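Local coordinates for protein halogenase (Chondromyces crocatus, PDB 3E1T) that binds FAD and acts as a flavin-dependent halogenase, probably introducing the chlorine in the biosynthesis of chondrochloren, at residues G79-G84 / I210-F215; V182-F187 / N357-L362; D309-S314 / A364-N369. All coordinates share one frame; numbering follows the deposited sequence.

Contact 1: residues G79-G84 / I210-F215; sequences GTFRWG and ILSAAF
Thr80 and Arg82 pair with Ile210, Ser212 and Ala214 through four backbone hydrogen bonds. Strand 79-82 and strand 210-215 run parallel, their axes 4.8 Å apart and 12° from aligned. Thr80 N donates a hydrogen bond to Ile210 O, and Thr80 O takes one from Ser212 N at 3.0 Å. Arg82 repeats the pattern: its N bonds to Ser212 O, and its O accepts from Ala214 N at 2.9 Å. Leu211 CA makes a CA-H...O contact to Thr80 O, and Phe81 CA makes one to Ser212 O.

Arg82 CB lies against Ala213 CB at 4.1 Å. CG touches the same methyl and also comes near Ala214 O. The chain then bends at chi2 (79°) and again at chi3 (-79°), and the bends carry the guanidinium on to Ala214. There NH1 comes within 3.5 Å of Ala214 O and touches Ala214 CB. NH2 turns to its own side of the contact, where it bonds to Glu86 O and, weakly, to Gly84 O.

Phe81 and Ser212 share the other face of the sheet with Ile210. Phe81 CE2 meets Ser212 CB at 3.6 Å. A water lies over one face of the Phe81 ring, toward its rim. It donates to Thr80 O and is hydrogen-bonded to Ser212 OG. Beyond the strand, Ala214 CB packs against Trp83 CE3 at 4.2 Å, and Trp83 NE1 bonds to Phe365 O. On the Thr80 side, Leu211 CD1 packs on Thr80 CB, while Leu211 and Ala213 rest on helix 260-266. This is a parallel strand pair within the large mixed beta-sheet of a flavin-dependent halogenase, and the side chain of Ile210 is about 5 Å from the FAD.

Contact 2: residues V182-F187 / N357-L362; sequences VYSRFF and NFYQFL
Ser184 and Phe187, in the loop that follows strand 182-183, face Tyr359 and Leu362 on helix 357-362, the backbones staying apart with 9.4 Å between Phe187 CA and Leu362 CA. The contact is therefore made by side chains. Ser184 OG donates to Tyr359 OH at 2.5 Å, a short bond, reaching the phenol at its edge and near the ring plane. Tyr359 CG lies anti to the backbone N (chi1 -165°), which carries the ring off the helix toward the loop. Tyr359 OH is also hydrogen-bonded to Gln463 O.

Phe187 meets the same ring in a T-shaped stack. Its CE2 edge stands over one face of Tyr359, offset toward the rim, with CE2 3.5 Å from Tyr359 CE1. The centroids are 5.1 Å apart and the planes 86° from parallel. Farther round the Phe187 ring, CZ rests on Leu362 CB at 3.7 Å. One face of Phe187 is covered by Phe186, whose CD2 sits above its centre. Phe186 CB also lies 4.0 Å from Tyr359 OH.

Ser184 OG has a second role, since it accepts weak bonds from Phe186 N and Phe187 N. The buried serine hydroxyl thus ties the backbone of Phe186 and Phe187 to the phenol of the helix. The phenol can donate to Gln463 O while it accepts from Ser184 OG, so both hydroxyls have partners in a buried place, and the Phe187 edge over its face probably limits how the tyrosine ring can turn.

Contact 3: residues D309-S314 / A364-N369; sequences DPVFSS and AFYDMN. With FAD (flavin-adenine dinucleotide), chain C.
The FAD pocket includes Pro310 and Ser313 of loop 309-314, and the neighbouring residues Asp309, Val311 and Phe312 face Phe365 and Tyr366 of helix 364-368. The loop makes a type II beta turn from Pro310 to Ser313, closed by Ser313 N bonding to Pro310 O. Pro310 CB packs on the isoalloxazine at C6, 3.6 Å away, and Ser313 OG lies 3.5 Å from FAD O4.

On the helix side, Tyr366 OH donates to Asp309 OD2 at 2.6 Å. The oxygen lies at the edge of the phenol ring, in its plane. The hydroxyl comes from above the carboxylate, 37° out of its plane. Tyr366 OH also bonds Trp219 NE1, and Asp309 OD1 bonds Tyr286 OH, which gives each carboxylate oxygen a phenol partner.

Val311 divides its branches between the two rings. CG1 touches Tyr366 CE1 at 3.6 Å, and CG2 touches Phe365 CE2 at 3.9 Å. Phe312 and Phe365 form an edge-to-face pair, planes at 69°. Phe312 CE1 points at the middle of the Phe365 ring and lies 3.6 Å from its CZ. Phe365 reaches this place with CG opposite the backbone N (chi1 -166°). With an alanine here, Phe312 CE1 would probably be left without the face it points at, and Val311 CG2 without its aromatic neighbour. The arrangement is a type II beta turn in the FAD pocket of a flavin-dependent halogenase, with Val311 and Phe312 packed against helix 340-368.

Contacts 2 and 3 both use helix 340-368, and their centres are 9 Å apart. They touch where Leu362 CD1 lies 3.4 Å from Val311 O, and where Phe187 CD1 lies 3.5 Å from Asp309 CB. Contact 1 meets contact 3 with centres 10 Å apart. Gly84 N and Asn369 OD1 probably form a hydrogen bond there, at 2.8 Å, and Phe81 packs on Phe312. Contacts 1 and 2 do not touch, with nearest atoms about 6 Å apart and centres 19 Å apart. Contact 3 therefore lies between the sheet and the 182-187 loop. It holds FAD-pocket residues, while the Ile210 side chain is about 5 Å and the Leu362 side chain about 10 Å from the cofactor.

Contact 1: residues G79-G84 / I210-F215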
loop_
_atom_site.group_PDB
_atom_site.type_symbol
_atom_site.label_atom_id
_atom_site.label_comp_id
_atom_site.label_asym_id
_atom_site.label_seq_id
_atom_site.Cartn_x
_atom_site.Cartn_y
_atom_site.Cartn_z
ATOM N N GLY A 79 -6.813 -12.636 -9.038
ATOM C CA GLY A 79 -5.925 -13.446 -8.220
ATOM C C GLY A 79 -6.483 -14.789 -7.802
ATOM O O GLY A 79 -7.693 -15.036 -7.857
ATOM N N THR A 80 -5.576 -15.653 -7.377
ATOM C CA THR A 80 -5.921 -16.958 -6.859
ATOM C C THR A 80 -5.542 -17.030 -5.377
ATOM O O THR A 80 -4.481 -16.544 -4.975
ATOM C CB THR A 80 -5.207 -18.041 -7.655
ATOM O OG1 THR A 80 -5.455 -17.827 -9.052
ATOM C CG2 THR A 80 -5.698 -19.423 -7.261
ATOM N N PHE A 81 -6.432 -17.607 -4.578
ATOM C CA PHE A 81 -6.223 -17.756 -3.142
ATOM C C PHE A 81 -6.369 -19.190 -2.690
ATOM O O PHE A 81 -7.334 -19.869 -3.051
ATOM C CB PHE A 81 -7.226 -16.915 -2.359
ATOM C CG PHE A 81 -6.872 -15.463 -2.279
ATOM C CD1 PHE A 81 -7.387 -14.563 -3.196
ATOM C CD2 PHE A 81 -6.035 -14.994 -1.275
ATOM C CE1 PHE A 81 -7.058 -13.203 -3.118
ATOM C CE2 PHE A 81 -5.698 -13.641 -1.190
ATOM C CZ PHE A 81 -6.208 -12.750 -2.111
ATOM N N ARG A 82 -5.393 -19.644 -1.910
ATOM C CA ARG A 82 -5.576 -20.800 -1.048
ATOM C C ARG A 82 -5.763 -20.260 0.376
ATOM O O ARG A 82 -4.800 -19.924 1.079
ATOM C CB ARG A 82 -4.410 -21.792 -1.207
ATOM C CG ARG A 82 -3.958 -22.517 0.040
ATOM C CD ARG A 82 -4.834 -23.676 0.432
ATOM N NE ARG A 82 -6.064 -23.278 1.111
ATOM C CZ ARG A 82 -6.172 -22.992 2.406
ATOM N NH1 ARG A 82 -5.108 -23.007 3.198
ATOM N NH2 ARG A 82 -7.355 -22.669 2.906
ATOM N N TRP A 83 -7.028 -20.166 0.780
ATOM C CA TRP A 83 -7.419 -19.333 1.903
ATOM C C TRP A 83 -8.864 -19.622 2.258
ATOM O O TRP A 83 -9.721 -19.689 1.380
ATOM C CB TRP A 83 -7.313 -17.867 1.479
ATOM C CG TRP A 83 -7.207 -16.837 2.582
ATOM C CD1 TRP A 83 -8.172 -16.470 3.470
ATOM C CD2 TRP A 83 -6.075 -16.004 2.852
ATOM N NE1 TRP A 83 -7.699 -15.477 4.306
ATOM C CE2 TRP A 83 -6.416 -15.171 3.942
ATOM C CE3 TRP A 83 -4.801 -15.887 2.282
ATOM C CZ2 TRP A 83 -5.527 -14.228 4.470
ATOM C CZ3 TRP A 83 -3.915 -14.953 2.814
ATOM C CH2 TRP A 83 -4.286 -14.136 3.893
ATOM N N GLY A 84 -9.128 -19.766 3.552
ATOM C CA GLY A 84 -10.477 -19.991 4.050
ATOM C C GLY A 84 -10.701 -21.414 4.524
ATOM O O GLY A 84 -9.784 -22.072 5.034
ATOM N N ILE A 210 -1.799 -12.876 -9.439
ATOM C CA ILE A 210 -1.124 -13.081 -8.165
ATOM C C ILE A 210 -1.707 -14.324 -7.501
ATOM O O ILE A 210 -2.915 -14.604 -7.615
ATOM C CB ILE A 210 -1.236 -11.834 -7.223
ATOM C CG1 ILE A 210 -0.421 -12.039 -5.939
ATOM C CG2 ILE A 210 -2.696 -11.512 -6.912
ATOM C CD1 ILE A 210 -0.282 -10.784 -5.047
ATOM N N LEU A 211 -0.836 -15.077 -6.842
ATOM C CA LEU A 211 -1.245 -16.180 -5.992
ATOM C C LEU A 211 -0.874 -15.861 -4.538
ATOM O O LEU A 211 0.264 -15.481 -4.254
ATOM C CB LEU A 211 -0.553 -17.476 -6.437
ATOM C CG LEU A 211 -0.612 -18.688 -5.496
ATOM C CD1 LEU A 211 -1.995 -19.334 -5.487
ATOM C CD2 LEU A 211 0.460 -19.718 -5.880
ATOM N N SER A 212 -1.841 -16.000 -3.635
ATOM C CA SER A 212 -1.592 -15.883 -2.197
ATOM C C SER A 212 -2.080 -17.149 -1.520
ATOM O O SER A 212 -3.203 -17.610 -1.783
ATOM C CB SER A 212 -2.306 -14.668 -1.601
ATOM O OG SER A 212 -2.074 -13.500 -2.375
ATOM N N ALA A 213 -1.246 -17.698 -0.645
ATOM C CA ALA A 213 -1.510 -18.993 -0.050
ATOM C C ALA A 213 -1.218 -19.056 1.456
ATOM O O ALA A 213 -0.081 -18.879 1.895
ATOM C CB ALA A 213 -0.722 -20.082 -0.809
ATOM N N ALA A 214 -2.256 -19.328 2.233
ATOM C CA ALA A 214 -2.144 -19.517 3.673
ATOM C C ALA A 214 -1.523 -20.871 4.027
ATOM O O ALA A 214 -1.782 -21.880 3.359
ATOM C CB ALA A 214 -3.511 -19.383 4.312
ATOM N N PHE A 215 -0.682 -20.880 5.057
ATOM C CA PHE A 215 -0.159 -22.120 5.643
ATOM C C PHE A 215 -0.158 -21.982 7.162
ATOM O O PHE A 215 -0.775 -21.050 7.688
ATOM C CB PHE A 215 1.212 -22.492 5.076
ATOM C CG PHE A 215 2.337 -21.584 5.504
ATOM C CD1 PHE A 215 3.362 -22.073 6.319
ATOM C CD2 PHE A 215 2.397 -20.261 5.067
ATOM C CE1 PHE A 215 4.418 -21.269 6.699
ATOM C CE2 PHE A 215 3.460 -19.432 5.447
ATOM C CZ PHE A 215 4.468 -19.936 6.266
HETATM O O HOH W 1 -4.275 -13.690 -4.741
#

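Contact 2: residues V182-F187 / N357-L362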
loop_
_atom_site.group_PDB
_atom_site.type_symbol
_atom_site.label_atom_id
_atom_site.label_comp_id
_atom_site.label_asym_id
_atom_site.label_seq_id
_atom_site.Cartn_x
_atom_site.Cartn_y
_atom_site.Cartn_z
ATOM N N VAL A 182 0.704 5.520 14.653
ATOM C CA VAL A 182 0.094 4.573 15.592
ATOM C C VAL A 182 0.024 3.196 14.913
ATOM O O VAL A 182 -0.582 3.066 13.869
ATOM C CB VAL A 182 -1.335 5.059 16.000
ATOM C CG1 VAL A 182 -2.074 4.019 16.825
ATOM C CG2 VAL A 182 -1.247 6.393 16.794
ATOM N N TYR A 183 0.685 2.196 15.496
ATOM C CA TYR A 183 0.718 0.850 14.939
ATOM C C TYR A 183 -0.549 0.048 15.237
ATOM O O TYR A 183 -1.107 0.137 16.326
ATOM C CB TYR A 183 1.981 0.101 15.412
ATOM C CG TYR A 183 3.244 0.779 14.958
ATOM C CD1 TYR A 183 3.810 0.474 13.720
ATOM C CD2 TYR A 183 3.860 1.756 15.745
ATOM C CE1 TYR A 183 4.974 1.110 13.277
ATOM C CE2 TYR A 183 5.036 2.399 15.309
ATOM C CZ TYR A 183 5.574 2.069 14.073
ATOM O OH TYR A 183 6.721 2.680 13.625
ATOM N N SER A 184 -1.008 -0.702 14.240
ATOM C CA SER A 184 -2.097 -1.659 14.402
ATOM C C SER A 184 -1.618 -2.871 15.166
ATOM O O SER A 184 -0.572 -3.428 14.843
ATOM C CB SER A 184 -2.583 -2.136 13.042
ATOM O OG SER A 184 -3.434 -3.274 13.186
ATOM N N ARG A 185 -2.401 -3.303 16.151
ATOM C CA ARG A 185 -2.083 -4.545 16.867
ATOM C C ARG A 185 -2.535 -5.814 16.115
ATOM O O ARG A 185 -2.052 -6.917 16.382
ATOM C CB ARG A 185 -2.647 -4.501 18.290
ATOM C CG ARG A 185 -2.039 -3.380 19.108
ATOM C CD ARG A 185 -2.450 -3.411 20.581
ATOM N NE ARG A 185 -2.622 -2.048 21.095
ATOM C CZ ARG A 185 -1.636 -1.213 21.430
ATOM N NH1 ARG A 185 -0.360 -1.580 21.325
ATOM N NH2 ARG A 185 -1.931 0.006 21.876
ATOM N N PHE A 186 -3.441 -5.653 15.160
ATOM C CA PHE A 186 -3.927 -6.782 14.366
ATOM C C PHE A 186 -2.902 -7.266 13.349
ATOM O O PHE A 186 -2.615 -8.451 13.281
ATOM C CB PHE A 186 -5.234 -6.434 13.652
ATOM C CG PHE A 186 -5.926 -7.638 13.053
ATOM C CD1 PHE A 186 -6.761 -8.430 13.833
ATOM C CD2 PHE A 186 -5.710 -7.993 11.721
ATOM C CE1 PHE A 186 -7.386 -9.558 13.288
ATOM C CE2 PHE A 186 -6.316 -9.116 11.164
ATOM C CZ PHE A 186 -7.165 -9.901 11.954
ATOM N N PHE A 187 -2.386 -6.344 12.533
ATOM C CA PHE A 187 -1.445 -6.682 11.475
ATOM C C PHE A 187 -0.003 -6.633 11.982
ATOM O O PHE A 187 0.858 -5.977 11.399
ATOM C CB PHE A 187 -1.655 -5.757 10.264
ATOM C CG PHE A 187 -3.051 -5.826 9.686
ATOM C CD1 PHE A 187 -3.435 -6.900 8.889
ATOM C CD2 PHE A 187 -3.980 -4.845 9.971
ATOM C CE1 PHE A 187 -4.723 -6.981 8.370
ATOM C CE2 PHE A 187 -5.265 -4.902 9.447
ATOM C CZ PHE A 187 -5.627 -5.980 8.626
ATOM N N ASN A 357 -11.777 1.327 4.502
ATOM C CA ASN A 357 -12.414 0.284 3.702
ATOM C C ASN A 357 -11.531 -0.958 3.556
ATOM O O ASN A 357 -11.999 -2.083 3.726
ATOM C CB ASN A 357 -12.790 0.823 2.321
ATOM C CG ASN A 357 -14.074 1.653 2.342
ATOM O OD1 ASN A 357 -14.727 1.760 3.361
ATOM N ND2 ASN A 357 -14.420 2.247 1.210
ATOM N N PHE A 358 -10.261 -0.751 3.237
ATOM C CA PHE A 358 -9.317 -1.860 3.140
ATOM C C PHE A 358 -8.997 -2.475 4.500
ATOM O O PHE A 358 -8.914 -3.705 4.618
ATOM C CB PHE A 358 -8.037 -1.435 2.426
ATOM C CG PHE A 358 -8.122 -1.525 0.932
ATOM C CD1 PHE A 358 -7.898 -2.752 0.286
ATOM C CD2 PHE A 358 -8.431 -0.408 0.168
ATOM C CE1 PHE A 358 -7.980 -2.863 -1.096
ATOM C CE2 PHE A 358 -8.513 -0.507 -1.225
ATOM C CZ PHE A 358 -8.271 -1.735 -1.862
ATOM N N TYR A 359 -8.793 -1.633 5.513
ATOM C CA TYR A 359 -8.509 -2.109 6.861
ATOM C C TYR A 359 -9.606 -3.061 7.335
ATOM O O TYR A 359 -9.331 -4.178 7.763
ATOM C CB TYR A 359 -8.351 -0.947 7.866
ATOM C CG TYR A 359 -7.703 -1.393 9.186
ATOM C CD1 TYR A 359 -6.338 -1.232 9.394
ATOM C CD2 TYR A 359 -8.452 -2.007 10.199
ATOM C CE1 TYR A 359 -5.733 -1.644 10.574
ATOM C CE2 TYR A 359 -7.850 -2.423 11.395
ATOM C CZ TYR A 359 -6.486 -2.239 11.568
ATOM O OH TYR A 359 -5.855 -2.635 12.728
ATOM N N GLN A 360 -10.842 -2.592 7.248
ATOM C CA GLN A 360 -12.005 -3.330 7.693
ATOM C C GLN A 360 -12.139 -4.644 6.963
ATOM O O GLN A 360 -12.367 -5.678 7.586
ATOM C CB GLN A 360 -13.266 -2.492 7.489
ATOM C CG GLN A 360 -13.413 -1.427 8.528
ATOM C CD GLN A 360 -13.784 -2.016 9.859
ATOM O OE1 GLN A 360 -14.941 -2.379 10.077
ATOM N NE2 GLN A 360 -12.816 -2.126 10.756
ATOM N N PHE A 361 -11.992 -4.603 5.644
ATOM C CA PHE A 361 -12.143 -5.804 4.848
ATOM C C PHE A 361 -11.032 -6.816 5.108
ATOM O O PHE A 361 -11.284 -8.028 5.084
ATOM C CB PHE A 361 -12.213 -5.465 3.368
ATOM C CG PHE A 361 -12.275 -6.672 2.481
ATOM C CD1 PHE A 361 -13.419 -7.473 2.454
ATOM C CD2 PHE A 361 -11.194 -7.025 1.698
ATOM C CE1 PHE A 361 -13.472 -8.605 1.649
ATOM C CE2 PHE A 361 -11.240 -8.152 0.891
ATOM C CZ PHE A 361 -12.385 -8.939 0.862
ATOM N N LEU A 362 -9.805 -6.332 5.331
ATOM C CA LEU A 362 -8.675 -7.237 5.548
ATOM C C LEU A 362 -8.735 -7.942 6.899
ATOM O O LEU A 362 -8.291 -9.080 6.994
ATOM C CB LEU A 362 -7.325 -6.542 5.368
ATOM C CG LEU A 362 -6.909 -6.022 3.976
ATOM C CD1 LEU A 362 -5.398 -5.825 3.968
ATOM C CD2 LEU A 362 -7.316 -6.898 2.818
#

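Contact 3: residues D309-S314 / A364-N369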
loop_
_atom_site.group_PDB
_atom_site.type_symbol
_atom_site.label_atom_id
_atom_site.label_comp_id
_atom_site.label_asym_id
_atom_site.label_seq_id
_atom_site.Cartn_x
_atom_site.Cartn_y
_atom_site.Cartn_z
ATOM N N ASP A 309 -1.676 -3.764 4.999
ATOM C CA ASP A 309 -1.083 -5.107 4.952
ATOM C C ASP A 309 -1.058 -5.520 3.482
ATOM O O ASP A 309 -1.890 -5.061 2.717
ATOM C CB ASP A 309 -1.926 -6.096 5.804
ATOM C CG ASP A 309 -1.279 -7.461 5.960
ATOM O OD1 ASP A 309 -0.381 -7.625 6.818
ATOM O OD2 ASP A 309 -1.680 -8.394 5.222
ATOM N N PRO A 310 -0.094 -6.358 3.073
ATOM C CA PRO A 310 0.045 -6.692 1.649
ATOM C C PRO A 310 -1.060 -7.530 0.985
ATOM O O PRO A 310 -1.056 -7.630 -0.244
ATOM C CB PRO A 310 1.364 -7.485 1.592
ATOM C CG PRO A 310 2.044 -7.233 2.884
ATOM C CD PRO A 310 0.968 -6.986 3.873
ATOM N N VAL A 311 -1.974 -8.141 1.741
ATOM C CA VAL A 311 -2.978 -8.974 1.074
ATOM C C VAL A 311 -3.985 -8.070 0.373
ATOM O O VAL A 311 -4.396 -7.048 0.932
ATOM C CB VAL A 311 -3.643 -10.031 2.002
ATOM C CG1 VAL A 311 -4.375 -9.401 3.146
ATOM C CG2 VAL A 311 -4.583 -10.937 1.190
ATOM N N PHE A 312 -4.354 -8.456 -0.849
ATOM C CA PHE A 312 -5.141 -7.638 -1.780
ATOM C C PHE A 312 -4.452 -6.382 -2.357
ATOM O O PHE A 312 -5.081 -5.593 -3.055
ATOM C CB PHE A 312 -6.557 -7.350 -1.250
ATOM C CG PHE A 312 -7.480 -8.534 -1.340
ATOM C CD1 PHE A 312 -7.872 -9.217 -0.196
ATOM C CD2 PHE A 312 -7.928 -8.987 -2.580
ATOM C CE1 PHE A 312 -8.717 -10.327 -0.283
ATOM C CE2 PHE A 312 -8.776 -10.081 -2.677
ATOM C CZ PHE A 312 -9.171 -10.760 -1.521
ATOM N N SER A 313 -3.150 -6.228 -2.093
ATOM C CA SER A 313 -2.295 -5.320 -2.869
ATOM C C SER A 313 -2.824 -3.892 -2.994
ATOM O O SER A 313 -3.044 -3.406 -4.108
ATOM C CB SER A 313 -2.087 -5.885 -4.271
ATOM O OG SER A 313 -1.424 -7.135 -4.239
ATOM N N SER A 314 -3.039 -3.223 -1.869
ATOM C CA SER A 314 -3.631 -1.889 -1.909
ATOM C C SER A 314 -2.656 -0.729 -1.742
ATOM O O SER A 314 -3.071 0.416 -1.847
ATOM C CB SER A 314 -4.726 -1.773 -0.860
ATOM O OG SER A 314 -4.178 -1.798 0.443
ATOM N N ALA A 364 -11.581 -8.801 8.373
ATOM C CA ALA A 364 -12.545 -9.879 8.086
ATOM C C ALA A 364 -11.958 -10.991 7.192
ATOM O O ALA A 364 -12.265 -12.171 7.394
ATOM C CB ALA A 364 -13.861 -9.318 7.496
ATOM N N PHE A 365 -11.097 -10.620 6.235
ATOM C CA PHE A 365 -10.457 -11.594 5.348
ATOM C C PHE A 365 -9.463 -12.498 6.081
ATOM O O PHE A 365 -9.440 -13.714 5.849
ATOM C CB PHE A 365 -9.775 -10.914 4.153
ATOM C CG PHE A 365 -9.402 -11.866 3.054
ATOM C CD1 PHE A 365 -10.387 -12.452 2.255
ATOM C CD2 PHE A 365 -8.080 -12.194 2.817
ATOM C CE1 PHE A 365 -10.046 -13.338 1.239
ATOM C CE2 PHE A 365 -7.742 -13.074 1.795
ATOM C CZ PHE A 365 -8.731 -13.647 1.013
ATOM N N TYR A 366 -8.631 -11.907 6.941
ATOM C CA TYR A 366 -7.778 -12.688 7.838
ATOM C C TYR A 366 -8.606 -13.629 8.741
ATOM O O TYR A 366 -8.241 -14.788 8.932
ATOM C CB TYR A 366 -6.931 -11.762 8.706
ATOM C CG TYR A 366 -5.563 -11.436 8.141
ATOM C CD1 TYR A 366 -5.410 -10.504 7.125
ATOM C CD2 TYR A 366 -4.421 -12.072 8.630
ATOM C CE1 TYR A 366 -4.124 -10.199 6.606
ATOM C CE2 TYR A 366 -3.160 -11.771 8.137
ATOM C CZ TYR A 366 -3.023 -10.823 7.124
ATOM O OH TYR A 366 -1.769 -10.548 6.624
ATOM N N ASP A 367 -9.705 -13.106 9.285
ATOM C CA ASP A 367 -10.649 -13.861 10.128
ATOM C C ASP A 367 -11.252 -15.080 9.422
ATOM O O ASP A 367 -11.523 -16.077 10.065
ATOM C CB ASP A 367 -11.768 -12.945 10.648
ATOM C CG ASP A 367 -12.801 -13.687 11.528
ATOM O OD1 ASP A 367 -12.664 -13.688 12.774
ATOM O OD2 ASP A 367 -13.754 -14.267 10.965
ATOM N N MET A 368 -11.444 -15.008 8.112
ATOM C CA MET A 368 -12.115 -16.091 7.393
ATOM C C MET A 368 -11.248 -17.329 7.155
ATOM O O MET A 368 -11.784 -18.406 6.893
ATOM C CB MET A 368 -12.732 -15.601 6.078
ATOM C CG MET A 368 -11.753 -15.486 4.933
ATOM S SD MET A 368 -12.283 -16.394 3.463
ATOM C CE MET A 368 -13.618 -15.328 2.893
ATOM N N ASN A 369 -9.922 -17.199 7.239
ATOM C CA ASN A 369 -9.084 -18.391 7.130
ATOM C C ASN A 369 -9.277 -19.341 8.321
ATOM O O ASN A 369 -9.111 -18.957 9.479
ATOM C CB ASN A 369 -7.608 -18.048 6.948
ATOM C CG ASN A 369 -6.792 -19.240 6.501
ATOM O OD1 ASN A 369 -7.021 -19.791 5.433
ATOM N ND2 ASN A 369 -5.831 -19.641 7.318
HETATM P PA FAD C . 7.885 4.518 -1.461
HETATM O O1A FAD C . 7.576 3.613 -2.624
HETATM O O2A FAD C . 8.521 3.850 -0.291
HETATM O O5B FAD C . 8.883 5.667 -2.003
HETATM C C5B FAD C . 9.321 6.723 -1.163
HETATM C C4B FAD C . 10.586 7.352 -1.755
HETATM O O4B FAD C . 11.118 8.332 -0.887
HETATM C C3B FAD C . 11.680 6.308 -1.953
HETATM O O3B FAD C . 12.085 6.357 -3.302
HETATM C C2B FAD C . 12.814 6.744 -1.048
HETATM O O2B FAD C . 14.044 6.566 -1.693
HETATM C C1B FAD C . 12.518 8.216 -0.832
HETATM N N9A FAD C . 12.983 8.778 0.449
HETATM C C8A FAD C . 13.001 8.200 1.693
HETATM N N7A FAD C . 13.493 9.109 2.567
HETATM C C5A FAD C . 13.774 10.258 1.905
HETATM C C6A FAD C . 14.303 11.498 2.297
HETATM N N6A FAD C . 14.767 11.701 3.536
HETATM N N1A FAD C . 14.466 12.480 1.349
HETATM C C2A FAD C . 14.155 12.257 0.032
HETATM N N3A FAD C . 13.649 11.030 -0.342
HETATM C C4A FAD C . 13.456 10.055 0.574
HETATM N N1 FAD C . 1.741 -2.468 -2.611
HETATM C C2 FAD C . 1.111 -2.815 -3.773
HETATM O O2 FAD C . 0.494 -1.943 -4.380
HETATM N N3 FAD C . 1.170 -4.125 -4.217
HETATM C C4 FAD C . 1.876 -5.087 -3.502
HETATM O O4 FAD C . 1.950 -6.250 -3.905
HETATM C C4X FAD C . 2.503 -4.734 -2.314
HETATM N N5 FAD C . 3.215 -5.660 -1.575
HETATM C C5X FAD C . 3.838 -5.278 -0.403
HETATM C C6 FAD C . 4.552 -6.209 0.359
HETATM C C7 FAD C . 5.178 -5.810 1.549
HETATM C C7M FAD C . 5.747 -6.861 2.461
HETATM C C8 FAD C . 5.089 -4.482 1.984
HETATM C C8M FAD C . 5.571 -4.057 3.352
HETATM C C9 FAD C . 4.387 -3.560 1.215
HETATM C C9A FAD C . 3.757 -3.947 0.026
HETATM N N10 FAD C . 3.071 -3.008 -0.720
HETATM C C10 FAD C . 2.437 -3.398 -1.881
HETATM C "C1'" FAD C . 3.076 -1.543 -0.319
HETATM C "C2'" FAD C . 4.007 -0.663 -1.162
HETATM O "O2'" FAD C . 5.335 -1.080 -0.919
HETATM C "C3'" FAD C . 3.869 0.817 -0.772
HETATM O "O3'" FAD C . 2.538 1.121 -0.418
HETATM C "C4'" FAD C . 4.243 1.812 -1.871
HETATM O "O4'" FAD C . 5.597 1.634 -2.225
HETATM C "C5'" FAD C . 4.037 3.235 -1.354
HETATM O "O5'" FAD C . 4.672 4.144 -2.211
HETATM P P FAD C . 5.217 5.556 -1.673
HETATM O O1P FAD C . 5.358 6.501 -2.848
HETATM O O2P FAD C . 4.279 6.133 -0.660
HETATM O O3P FAD C . 6.570 5.226 -0.912
#